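Local coordinates for protein aeromonas extracellular serine protease (Aeromonas sobria, PDB 3HJR) that cleaves peptide bonds that follow two basic residues, one of them lysine, as a calcium-binding, kexin-like extracellular serine protease and probable virulence factor, at residues S181-R186 with I223-Y228; A216-N221 with N333-A338; L256-L261 with I277-T282; S501-P506 with M533-F538. One frame throughout, in Å; residues are numbered along the deposited sequence.

Interaction 1: S181-R186 with I223-Y228; sequences SVVDPR and IAAGGY
V183 and I223 show how a loop of irregular course can be seated against the edge of a beta hairpin. Strands 222-225 and 228-233 form the hairpin, with a type I' turn from A225 to Y228, and strand 222-225 is an edge strand of its antiparallel sheet within this chain. The side chain of V183 crosses that of I223 obliquely and presents one branch, CG1, which lies 4.1 Å from I223 CD1. The same methyl meets A225 CB at 4.0 Å, so that V183 bridges two side chains of one strand. I223 holds CG1 between its backbone N and carbonyl carbon (chi1 61°), a torsion that sends CD1 toward the loop, where it also lies 3.8 Å from V182 O. The other branch, CG2, turns to the opposite end of the contact and packs 3.8 Å from S181 OG. There S181 brings its CB over the backbone, 3.5 Å from A224 O, while its hydroxyl is bound to E242 and tied to the strand by water. The turn is closed from both sides, A225 and Y228 each donating a backbone N-H to the other's carbonyl, and its two central positions, G226 and G227, have the positive phi angles of type I'. Beyond the two segments, V182 O bonds to S509 OG and V183 to the backbone of G512, and strand 228-233 pairs with strand 559-565, so the contact lies where the subtilisin domain meets the P-domain. The bridging water donates to S181 OG at 2.7 Å and accepts from A224 N at 3.0 Å.

Interaction 2: A216-N221 with N333-A338; sequences AGNGFN and NGTSSA
T335 and N218 give this contact most of its buried surface, and they do so beside the active site of a subtilase: T335 opens the helix 335-352 and immediately precedes S336, the predicted nucleophile, whose OG is hydrogen-bonded to H115 NE2. The side chains lie alongside one another, pointing opposite ways. N218 turns the oxygen of its amide to the helix start, where OD1 accepts from T335 N at 2.8 Å; this bond is nearly straight (160° at the hydrogen) and arrives in the carbonyl plane of the amide. T335 OG1 also lies 3.0 Å from the same OD1. With OG1 set between its own backbone N and carbonyl carbon (chi1 53°), T335 directs the hydroxyl to the loop, and it accepts a more bent bond from G217 N at 3.0 Å. Its methyl CG2 lies against the loop backbone, 3.1 Å from G217 O. G334, at the N-cap position, contributes its carbonyl to the first helical turn, accepting from S337 N and A338 N. On the other side of the amide, N218 ND2 donates to a water at 3.0 Å, and that water is also bound to T335 OG1 and, at 2.6 Å, to S336 OG. N218, in an A-G-N-G sequence, probably corresponds to the oxyanion-hole asparagine of subtilisin and furin. Because OD1 is spent on the helix start, the rotation of the amide is fixed with ND2 reaching the predicted nucleophile S336 through the water, consistent with stabilising an oxyanion during cleavage.

Interaction 3: L256-L261 with I277-T282; sequences LVVSAL and IFLSAT
Two neighbouring strands at one edge of the central parallel sheet of the subtilisin domain meet here, V258 lying beside L279 and S259 beside S280. Their segment axes make an angle of 41°, and the backbone ladder shows where the parallel pairing becomes regular. At the start, F278 N donates to V257 O at 2.8 Å, almost straight and in the carbonyl plane. F278 thereby takes the acceptor that L279 would use in an undisturbed ladder, and L279 N is buried without a partner. From there the rungs alternate normally: S259 N to L279 O at 3.2 Å, A281 N to S259 O at 3.0 Å, and L261 N to A281 O at 2.8 Å. The side chains divide between the two faces. V258, A260, L279 and A281 share one face, where helix 335-352 lies with T339 and T342. On it V258 and L279 run side by side in the same direction, V258 CG1 only 3.3 Å from L279 CD1, tighter than usual for two methyls; L279 has CG between its N and carbonyl carbon (chi1 47°), which carries CD1 alongside that valine branch. L256 crosses F278 at about a right angle, CD1 being 3.6 Å from F278 CB. The face of S259, S280, L261 and T282 is more polar. A water there donates to S259 OG at 2.8 Å and is bound to S280 OG, while S259 OG is also hydrogen-bonded to T411 O. A parallel central sheet with helices packed on it, here ending within the chain at strand 277-282, is the arrangement of the alpha/beta core of subtilases.

Interaction 4: S501-P506 with M533-F538; sequences SILLSP and MLSNKF
The ring of F538 meets S501 obliquely, its CZ 3.5 Å from S501 CB, and is itself stacked edge-to-face with W547. The setting is the jelly-roll P-domain, where strand 500-502 and strand 527-535 belong to different antiparallel sheets that face each other, their touching parts running in nearly opposed directions (168° apart). Between the sheets sits a short polar link: S501 OG and S535 OG lie 2.6 Å apart in a hydrogen bond that either could donate. Both hydroxyls stand opposite the backbone N of their own residue, S501 at chi1 176° and S535 at -178°, which extends each of them across the gap. S535 OG has a second task, closing an ST turn that bends the chain out of the strand and brings K537 and F538 round S501. K537 CB then packs 3.6 Å from S501 OG, while its NZ is occupied farther off, by a hydrogen bond to R500 O and a salt bridge to E400. Apolar packing takes over along the rest of the contact. L503 CD2 rests 3.7 Å from S535 CB, and M533 SD touches the beta carbons of two successive leucines, 3.8 Å from L503 CB and 4.0 Å from L504 CB. Those leucines form a classic beta bulge opposite I491. The ST turn itself is closed by K537 N, which donates to S535 OG at 3.1 Å.

Overall arrangement
Burial and chemistry vary together in this set. Interactions 2 and 3 are buried core of the subtilisin domain and touch: A216 N lies 3.1 Å from V258 O in a probable hydrogen bond, and A338, on the helix that carries the predicted catalytic serine, packs on S259 and A281. Polar side chains dominate interaction 2, backbone pairing interaction 3. Interaction 4 is equally buried but lies in the P-domain, with sheet-to-sheet packing around a pair of hydroxyls. It meets interaction 3 across the domain boundary, where N536 ND2 probably bonds to I277 O. Interaction 1, only partly buried, relies on small apolar contacts and water; its hairpin continues the chain directly from the loop of interaction 2.

Interaction 1: S181-R186 with I223-Y228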
loop_
_atom_site.group_PDB
_atom_site.type_symbol
_atom_site.label_atom_id
_atom_site.label_comp_id
_atom_site.label_asym_id
_atom_site.label_seq_id
_atom_site.Cartn_x
_atom_site.Cartn_y
_atom_site.Cartn_z
ATOM N N SER A 181 -3.684 -10.947 -4.726
ATOM C CA SER A 181 -3.658 -10.724 -6.160
ATOM C C SER A 181 -4.779 -11.590 -6.734
ATOM O O SER A 181 -5.017 -12.704 -6.274
ATOM C CB SER A 181 -2.309 -11.136 -6.686
ATOM O OG SER A 181 -1.317 -10.250 -6.216
ATOM N N VAL A 182 -5.427 -11.092 -7.774
ATOM C CA VAL A 182 -6.567 -11.781 -8.372
ATOM C C VAL A 182 -6.574 -11.712 -9.895
ATOM O O VAL A 182 -6.081 -10.740 -10.511
ATOM C CB VAL A 182 -7.905 -11.235 -7.827
ATOM C CG1 VAL A 182 -8.038 -11.563 -6.330
ATOM C CG2 VAL A 182 -8.047 -9.741 -8.072
ATOM N N VAL A 183 -7.156 -12.754 -10.503
ATOM C CA VAL A 183 -7.459 -12.736 -11.942
ATOM C C VAL A 183 -8.961 -12.677 -12.224
ATOM O O VAL A 183 -9.367 -12.456 -13.354
ATOM C CB VAL A 183 -6.821 -13.929 -12.675
ATOM C CG1 VAL A 183 -5.305 -13.810 -12.630
ATOM C CG2 VAL A 183 -7.310 -15.261 -12.121
ATOM N N ASP A 184 -9.779 -12.924 -11.199
ATOM C CA ASP A 184 -11.213 -12.679 -11.272
ATOM C C ASP A 184 -11.616 -11.747 -10.143
ATOM O O ASP A 184 -11.115 -11.873 -9.000
ATOM C CB ASP A 184 -11.981 -14.004 -11.155
ATOM C CG ASP A 184 -11.672 -14.933 -12.318
ATOM O OD1 ASP A 184 -12.139 -14.690 -13.456
ATOM O OD2 ASP A 184 -10.946 -15.913 -12.153
ATOM N N PRO A 185 -12.555 -10.850 -10.433
ATOM C CA PRO A 185 -12.940 -9.810 -9.466
ATOM C C PRO A 185 -13.649 -10.408 -8.268
ATOM O O PRO A 185 -14.386 -11.388 -8.432
ATOM C CB PRO A 185 -13.928 -8.946 -10.245
ATOM C CG PRO A 185 -14.516 -9.861 -11.284
ATOM C CD PRO A 185 -13.353 -10.762 -11.674
ATOM N N ARG A 186 -13.461 -9.810 -7.101
ATOM C CA ARG A 186 -14.138 -10.274 -5.891
ATOM C C ARG A 186 -14.979 -9.155 -5.315
ATOM O O ARG A 186 -14.637 -7.989 -5.439
ATOM C CB ARG A 186 -13.141 -10.717 -4.830
ATOM C CG ARG A 186 -12.347 -11.979 -5.203
ATOM C CD ARG A 186 -12.785 -13.181 -4.448
ATOM N NE ARG A 186 -12.633 -12.966 -3.004
ATOM C CZ ARG A 186 -11.803 -13.638 -2.194
ATOM N NH1 ARG A 186 -11.766 -13.316 -0.904
ATOM N NH2 ARG A 186 -11.025 -14.626 -2.645
ATOM N N ILE A 223 2.045 -10.800 -11.077
ATOM C CA ILE A 223 1.340 -11.323 -9.915
ATOM C C ILE A 223 1.419 -12.828 -9.888
ATOM O O ILE A 223 1.781 -13.471 -10.856
ATOM C CB ILE A 223 -0.133 -10.911 -9.908
ATOM C CG1 ILE A 223 -0.881 -11.446 -11.135
ATOM C CG2 ILE A 223 -0.257 -9.416 -9.794
ATOM C CD1 ILE A 223 -2.371 -11.474 -10.927
ATOM N N ALA A 224 1.078 -13.384 -8.741
ATOM C CA ALA A 224 0.832 -14.794 -8.630
ATOM C C ALA A 224 -0.627 -14.956 -8.231
ATOM O O ALA A 224 -1.081 -14.330 -7.281
ATOM C CB ALA A 224 1.753 -15.394 -7.616
ATOM N N ALA A 225 -1.344 -15.778 -8.983
ATOM C CA ALA A 225 -2.754 -16.075 -8.757
ATOM C C ALA A 225 -3.166 -17.282 -9.583
ATOM O O ALA A 225 -2.624 -17.522 -10.658
ATOM C CB ALA A 225 -3.596 -14.868 -9.119
ATOM N N GLY A 226 -4.132 -18.047 -9.091
ATOM C CA GLY A 226 -4.716 -19.148 -9.853
ATOM C C GLY A 226 -3.767 -20.271 -10.249
ATOM O O GLY A 226 -4.057 -21.007 -11.180
ATOM N N GLY A 227 -2.672 -20.426 -9.502
ATOM C CA GLY A 227 -1.707 -21.497 -9.705
ATOM C C GLY A 227 -0.582 -21.064 -10.641
ATOM O O GLY A 227 0.279 -21.886 -10.991
ATOM N N TYR A 228 -0.589 -19.786 -11.024
ATOM C CA TYR A 228 0.394 -19.226 -11.972
ATOM C C TYR A 228 1.078 -17.978 -11.471
ATOM O O TYR A 228 0.600 -17.314 -10.555
ATOM C CB TYR A 228 -0.281 -18.833 -13.285
ATOM C CG TYR A 228 -0.917 -19.939 -14.058
ATOM C CD1 TYR A 228 -0.156 -20.803 -14.843
ATOM C CD2 TYR A 228 -2.290 -20.095 -14.071
ATOM C CE1 TYR A 228 -0.747 -21.798 -15.573
ATOM C CE2 TYR A 228 -2.894 -21.109 -14.787
ATOM C CZ TYR A 228 -2.120 -21.956 -15.542
ATOM O OH TYR A 228 -2.704 -22.953 -16.290
HETATM O O HOH W 1 1.116 -11.478 -6.447
#

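Interaction 2: A216-N221 with N333-A338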
loop_
_atom_site.group_PDB
_atom_site.type_symbol
_atom_site.label_atom_id
_atom_site.label_comp_id
_atom_site.label_asym_id
_atom_site.label_seq_id
_atom_site.Cartn_x
_atom_site.Cartn_y
_atom_site.Cartn_z
ATOM N N ALA A 216 -0.098 -1.950 -0.737
ATOM C CA ALA A 216 -0.849 -1.870 -1.972
ATOM C C ALA A 216 -0.677 -3.096 -2.865
ATOM O O ALA A 216 -1.526 -3.316 -3.735
ATOM C CB ALA A 216 -0.459 -0.667 -2.733
ATOM N N GLY A 217 0.474 -3.766 -2.746
ATOM C CA GLY A 217 0.817 -4.880 -3.596
ATOM C C GLY A 217 2.068 -4.605 -4.409
ATOM O O GLY A 217 2.486 -3.446 -4.553
ATOM N N ASN A 218 2.664 -5.665 -4.943
ATOM C CA ASN A 218 3.910 -5.569 -5.709
ATOM C C ASN A 218 3.707 -6.081 -7.119
ATOM O O ASN A 218 4.591 -6.740 -7.698
ATOM C CB ASN A 218 4.968 -6.406 -4.997
ATOM C CG ASN A 218 5.134 -6.003 -3.580
ATOM O OD1 ASN A 218 5.369 -4.846 -3.282
ATOM N ND2 ASN A 218 5.023 -6.962 -2.685
ATOM N N GLY A 219 2.560 -5.721 -7.694
ATOM C CA GLY A 219 2.129 -6.228 -8.979
ATOM C C GLY A 219 2.136 -5.298 -10.151
ATOM O O GLY A 219 1.389 -5.552 -11.075
ATOM N N PHE A 220 2.997 -4.278 -10.161
ATOM C CA PHE A 220 3.047 -3.389 -11.326
ATOM C C PHE A 220 3.249 -4.196 -12.615
ATOM O O PHE A 220 2.698 -3.845 -13.693
ATOM C CB PHE A 220 4.113 -2.287 -11.235
ATOM C CG PHE A 220 3.831 -1.160 -12.181
ATOM C CD1 PHE A 220 4.231 -1.232 -13.506
ATOM C CD2 PHE A 220 3.095 -0.045 -11.761
ATOM C CE1 PHE A 220 3.931 -0.219 -14.372
ATOM C CE2 PHE A 220 2.804 0.969 -12.656
ATOM C CZ PHE A 220 3.209 0.868 -13.943
ATOM N N ASN A 221 4.098 -5.236 -12.528
ATOM C CA ASN A 221 4.456 -6.091 -13.676
ATOM C C ASN A 221 3.961 -7.535 -13.577
ATOM O O ASN A 221 3.501 -8.093 -14.570
ATOM C CB ASN A 221 5.979 -6.084 -13.884
ATOM C CG ASN A 221 6.534 -4.676 -13.974
ATOM O OD1 ASN A 221 7.264 -4.205 -13.090
ATOM N ND2 ASN A 221 6.104 -3.970 -14.970
ATOM N N ASN A 333 12.232 -5.480 0.915
ATOM C CA ASN A 333 11.708 -4.535 -0.051
ATOM C C ASN A 333 10.173 -4.590 -0.111
ATOM O O ASN A 333 9.515 -5.098 0.811
ATOM C CB ASN A 333 12.323 -4.853 -1.390
ATOM C CG ASN A 333 11.802 -6.144 -1.992
ATOM O OD1 ASN A 333 11.155 -6.928 -1.325
ATOM N ND2 ASN A 333 12.156 -6.390 -3.243
ATOM N N GLY A 334 9.628 -3.964 -1.134
ATOM C CA GLY A 334 8.234 -4.120 -1.495
ATOM C C GLY A 334 7.333 -3.069 -0.866
ATOM O O GLY A 334 7.771 -2.315 -0.002
ATOM N N THR A 335 6.062 -3.041 -1.277
ATOM C CA THR A 335 5.066 -2.337 -0.488
ATOM C C THR A 335 5.016 -2.958 0.884
ATOM O O THR A 335 4.540 -2.310 1.846
ATOM C CB THR A 335 3.672 -2.324 -1.151
ATOM O OG1 THR A 335 3.242 -3.641 -1.485
ATOM C CG2 THR A 335 3.740 -1.530 -2.451
ATOM N N SER A 336 5.572 -4.169 1.001
ATOM C CA SER A 336 5.759 -4.875 2.285
ATOM C C SER A 336 6.703 -4.124 3.211
ATOM O O SER A 336 6.756 -4.392 4.393
ATOM C CB SER A 336 6.428 -6.238 2.005
ATOM O OG SER A 336 5.516 -7.190 1.519
ATOM N N SER A 337 7.535 -3.268 2.611
ATOM C CA SER A 337 8.464 -2.386 3.337
ATOM C C SER A 337 7.922 -0.950 3.465
ATOM O O SER A 337 8.166 -0.281 4.460
ATOM C CB SER A 337 9.820 -2.371 2.602
ATOM O OG SER A 337 10.541 -3.575 2.881
ATOM N N ALA A 338 7.207 -0.468 2.451
ATOM C CA ALA A 338 6.506 0.818 2.558
ATOM C C ALA A 338 5.522 0.821 3.721
ATOM O O ALA A 338 5.342 1.859 4.382
ATOM C CB ALA A 338 5.768 1.116 1.294
HETATM O O HOH W 2 3.593 -6.393 -0.116
#

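Interaction 3: L256-L261 with I277-T282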
loop_
_atom_site.group_PDB
_atom_site.type_symbol
_atom_site.label_atom_id
_atom_site.label_comp_id
_atom_site.label_asym_id
_atom_site.label_seq_id
_atom_site.Cartn_x
_atom_site.Cartn_y
_atom_site.Cartn_z
ATOM N N LEU A 256 -5.090 2.300 5.561
ATOM C CA LEU A 256 -4.310 3.321 4.873
ATOM C C LEU A 256 -3.338 2.551 4.010
ATOM O O LEU A 256 -2.411 1.863 4.502
ATOM C CB LEU A 256 -3.611 4.216 5.860
ATOM C CG LEU A 256 -2.320 5.004 5.805
ATOM C CD1 LEU A 256 -1.577 5.149 4.567
ATOM C CD2 LEU A 256 -2.317 6.210 6.729
ATOM N N VAL A 257 -3.587 2.658 2.718
ATOM C CA VAL A 257 -2.923 1.846 1.714
ATOM C C VAL A 257 -1.749 2.599 1.144
ATOM O O VAL A 257 -1.862 3.767 0.796
ATOM C CB VAL A 257 -3.913 1.404 0.597
ATOM C CG1 VAL A 257 -3.187 0.502 -0.364
ATOM C CG2 VAL A 257 -5.104 0.661 1.198
ATOM N N VAL A 258 -0.586 1.956 1.093
ATOM C CA VAL A 258 0.625 2.640 0.666
ATOM C C VAL A 258 1.359 2.001 -0.500
ATOM O O VAL A 258 1.388 0.795 -0.640
ATOM C CB VAL A 258 1.632 2.797 1.802
ATOM C CG1 VAL A 258 1.021 3.552 2.953
ATOM C CG2 VAL A 258 2.158 1.477 2.266
ATOM N N SER A 259 1.877 2.849 -1.384
ATOM C CA SER A 259 2.776 2.434 -2.433
ATOM C C SER A 259 4.228 2.571 -2.004
ATOM O O SER A 259 4.521 3.236 -0.998
ATOM C CB SER A 259 2.479 3.254 -3.684
ATOM O OG SER A 259 2.863 4.609 -3.557
ATOM N N ALA A 260 5.121 1.897 -2.736
ATOM C CA ALA A 260 6.555 1.885 -2.460
ATOM C C ALA A 260 7.349 2.849 -3.359
ATOM O O ALA A 260 7.133 2.947 -4.583
ATOM C CB ALA A 260 7.105 0.471 -2.605
ATOM N N LEU A 261 8.286 3.547 -2.729
ATOM C CA LEU A 261 9.199 4.486 -3.350
ATOM C C LEU A 261 10.626 3.935 -3.265
ATOM O O LEU A 261 11.012 3.357 -2.262
ATOM C CB LEU A 261 9.144 5.839 -2.622
ATOM C CG LEU A 261 10.013 6.938 -3.258
ATOM C CD1 LEU A 261 9.156 7.987 -3.850
ATOM C CD2 LEU A 261 10.932 7.528 -2.160
ATOM N N ILE A 277 -4.448 4.632 -3.183
ATOM C CA ILE A 277 -3.186 4.872 -2.452
ATOM C C ILE A 277 -3.343 6.144 -1.626
ATOM O O ILE A 277 -3.847 7.130 -2.127
ATOM C CB ILE A 277 -2.024 5.051 -3.445
ATOM C CG1 ILE A 277 -1.793 3.801 -4.306
ATOM C CG2 ILE A 277 -0.731 5.478 -2.682
ATOM C CD1 ILE A 277 -1.575 2.518 -3.555
ATOM N N PHE A 278 -3.004 6.106 -0.336
ATOM C CA PHE A 278 -3.030 7.293 0.508
ATOM C C PHE A 278 -1.679 8.035 0.470
ATOM O O PHE A 278 -1.654 9.254 0.392
ATOM C CB PHE A 278 -3.401 6.910 1.949
ATOM C CG PHE A 278 -3.827 8.100 2.770
ATOM C CD1 PHE A 278 -5.098 8.632 2.622
ATOM C CD2 PHE A 278 -2.919 8.752 3.597
ATOM C CE1 PHE A 278 -5.507 9.759 3.377
ATOM C CE2 PHE A 278 -3.296 9.880 4.313
ATOM C CZ PHE A 278 -4.590 10.387 4.215
ATOM N N LEU A 279 -0.576 7.304 0.580
ATOM C CA LEU A 279 0.756 7.902 0.488
ATOM C C LEU A 279 1.778 6.929 -0.019
ATOM O O LEU A 279 1.524 5.733 -0.125
ATOM C CB LEU A 279 1.228 8.387 1.862
ATOM C CG LEU A 279 1.112 7.532 3.042
ATOM C CD1 LEU A 279 2.300 6.574 3.168
ATOM C CD2 LEU A 279 0.932 8.449 4.358
ATOM N N SER A 280 2.946 7.477 -0.327
ATOM C CA SER A 280 4.105 6.718 -0.764
ATOM C C SER A 280 5.066 6.655 0.394
ATOM O O SER A 280 5.249 7.635 1.131
ATOM C CB SER A 280 4.751 7.470 -1.936
ATOM O OG SER A 280 6.008 6.927 -2.326
ATOM N N ALA A 281 5.667 5.493 0.577
ATOM C CA ALA A 281 6.718 5.341 1.548
ATOM C C ALA A 281 7.845 4.431 1.017
ATOM O O ALA A 281 7.746 3.809 -0.037
ATOM C CB ALA A 281 6.144 4.822 2.857
ATOM N N THR A 282 8.927 4.375 1.780
ATOM C CA THR A 282 10.167 3.762 1.298
ATOM C C THR A 282 10.060 2.249 1.244
ATOM O O THR A 282 9.732 1.601 2.240
ATOM C CB THR A 282 11.312 4.158 2.232
ATOM O OG1 THR A 282 10.870 4.050 3.599
ATOM C CG2 THR A 282 11.611 5.621 2.077
HETATM O O HOH W 3 5.471 5.178 -4.358
#

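Interaction 4: S501-P506 with M533-F538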
loop_
_atom_site.group_PDB
_atom_site.type_symbol
_atom_site.label_atom_id
_atom_site.label_comp_id
_atom_site.label_asym_id
_atom_site.label_seq_id
_atom_site.Cartn_x
_atom_site.Cartn_y
_atom_site.Cartn_z
ATOM N N SER A 501 -11.307 10.780 -11.317
ATOM C CA SER A 501 -10.412 9.848 -10.661
ATOM C C SER A 501 -10.570 8.495 -11.324
ATOM O O SER A 501 -11.684 7.981 -11.420
ATOM C CB SER A 501 -10.752 9.743 -9.176
ATOM O OG SER A 501 -9.959 8.768 -8.545
ATOM N N ILE A 502 -9.458 7.911 -11.769
ATOM C CA ILE A 502 -9.516 6.585 -12.395
ATOM C C ILE A 502 -9.535 5.564 -11.291
ATOM O O ILE A 502 -8.557 5.368 -10.606
ATOM C CB ILE A 502 -8.327 6.392 -13.374
ATOM C CG1 ILE A 502 -8.490 7.362 -14.526
ATOM C CG2 ILE A 502 -8.226 4.909 -13.845
ATOM C CD1 ILE A 502 -7.296 7.430 -15.482
ATOM N N LEU A 503 -10.686 4.933 -11.105
ATOM C CA LEU A 503 -10.841 3.885 -10.095
ATOM C C LEU A 503 -10.238 2.545 -10.479
ATOM O O LEU A 503 -9.743 1.810 -9.631
ATOM C CB LEU A 503 -12.331 3.675 -9.809
ATOM C CG LEU A 503 -13.157 4.864 -9.335
ATOM C CD1 LEU A 503 -14.585 4.455 -8.992
ATOM C CD2 LEU A 503 -12.515 5.579 -8.154
ATOM N N LEU A 504 -10.372 2.192 -11.756
ATOM C CA LEU A 504 -9.757 1.005 -12.285
ATOM C C LEU A 504 -9.168 1.349 -13.642
ATOM O O LEU A 504 -9.897 1.711 -14.543
ATOM C CB LEU A 504 -10.777 -0.132 -12.408
ATOM C CG LEU A 504 -10.211 -1.493 -12.777
ATOM C CD1 LEU A 504 -9.129 -1.928 -11.829
ATOM C CD2 LEU A 504 -11.317 -2.539 -12.782
ATOM N N SER A 505 -7.849 1.256 -13.736
ATOM C CA SER A 505 -7.103 1.380 -14.978
ATOM C C SER A 505 -7.251 0.092 -15.798
ATOM O O SER A 505 -7.277 -1.017 -15.253
ATOM C CB SER A 505 -5.615 1.614 -14.665
ATOM O OG SER A 505 -5.184 0.728 -13.648
ATOM N N PRO A 506 -7.318 0.232 -17.115
ATOM C CA PRO A 506 -7.453 -0.934 -18.007
ATOM C C PRO A 506 -6.163 -1.756 -18.118
ATOM O O PRO A 506 -5.101 -1.318 -17.675
ATOM C CB PRO A 506 -7.829 -0.307 -19.338
ATOM C CG PRO A 506 -7.242 1.073 -19.297
ATOM C CD PRO A 506 -7.246 1.499 -17.860
ATOM N N MET A 533 -14.231 -0.284 -4.989
ATOM C CA MET A 533 -13.069 0.573 -5.240
ATOM C C MET A 533 -13.173 1.829 -4.378
ATOM O O MET A 533 -14.282 2.217 -3.980
ATOM C CB MET A 533 -12.997 0.985 -6.689
ATOM C CG MET A 533 -12.864 -0.190 -7.624
ATOM S SD MET A 533 -13.353 0.081 -9.297
ATOM C CE MET A 533 -14.991 -0.132 -9.221
ATOM N N LEU A 534 -12.039 2.471 -4.124
ATOM C CA LEU A 534 -11.996 3.707 -3.317
ATOM C C LEU A 534 -11.096 4.729 -4.002
ATOM O O LEU A 534 -10.114 4.383 -4.632
ATOM C CB LEU A 534 -11.546 3.414 -1.862
ATOM C CG LEU A 534 -11.366 4.594 -0.860
ATOM C CD1 LEU A 534 -11.693 4.182 0.575
ATOM C CD2 LEU A 534 -9.917 5.135 -0.892
ATOM N N SER A 535 -11.436 6.003 -3.874
ATOM C CA SER A 535 -10.585 7.073 -4.313
ATOM C C SER A 535 -10.358 8.075 -3.192
ATOM O O SER A 535 -11.315 8.494 -2.505
ATOM C CB SER A 535 -11.234 7.808 -5.463
ATOM O OG SER A 535 -10.381 8.838 -5.940
ATOM N N ASN A 536 -9.094 8.488 -3.069
ATOM C CA ASN A 536 -8.673 9.594 -2.225
ATOM C C ASN A 536 -8.531 10.927 -2.985
ATOM O O ASN A 536 -8.217 11.949 -2.376
ATOM C CB ASN A 536 -7.326 9.239 -1.586
ATOM C CG ASN A 536 -7.421 8.106 -0.590
ATOM O OD1 ASN A 536 -8.281 8.087 0.300
ATOM N ND2 ASN A 536 -6.497 7.127 -0.716
ATOM N N LYS A 537 -8.756 10.913 -4.308
ATOM C CA LYS A 537 -8.548 12.058 -5.164
ATOM C C LYS A 537 -9.354 13.299 -4.758
ATOM O O LYS A 537 -8.904 14.421 -5.020
ATOM C CB LYS A 537 -8.847 11.661 -6.637
ATOM C CG LYS A 537 -8.870 12.796 -7.638
ATOM C CD LYS A 537 -7.512 13.499 -7.742
ATOM C CE LYS A 537 -7.467 14.588 -8.829
ATOM N NZ LYS A 537 -7.784 14.072 -10.229
ATOM N N PHE A 538 -10.474 13.096 -4.068
ATOM C CA PHE A 538 -11.443 14.164 -3.835
ATOM C C PHE A 538 -11.308 14.815 -2.457
ATOM O O PHE A 538 -12.172 15.603 -2.038
ATOM C CB PHE A 538 -12.855 13.621 -4.050
ATOM C CG PHE A 538 -13.029 12.957 -5.373
ATOM C CD1 PHE A 538 -13.073 13.719 -6.536
ATOM C CD2 PHE A 538 -13.050 11.564 -5.467
ATOM C CE1 PHE A 538 -13.237 13.098 -7.774
ATOM C CE2 PHE A 538 -13.212 10.936 -6.672
ATOM C CZ PHE A 538 -13.284 11.690 -7.833
#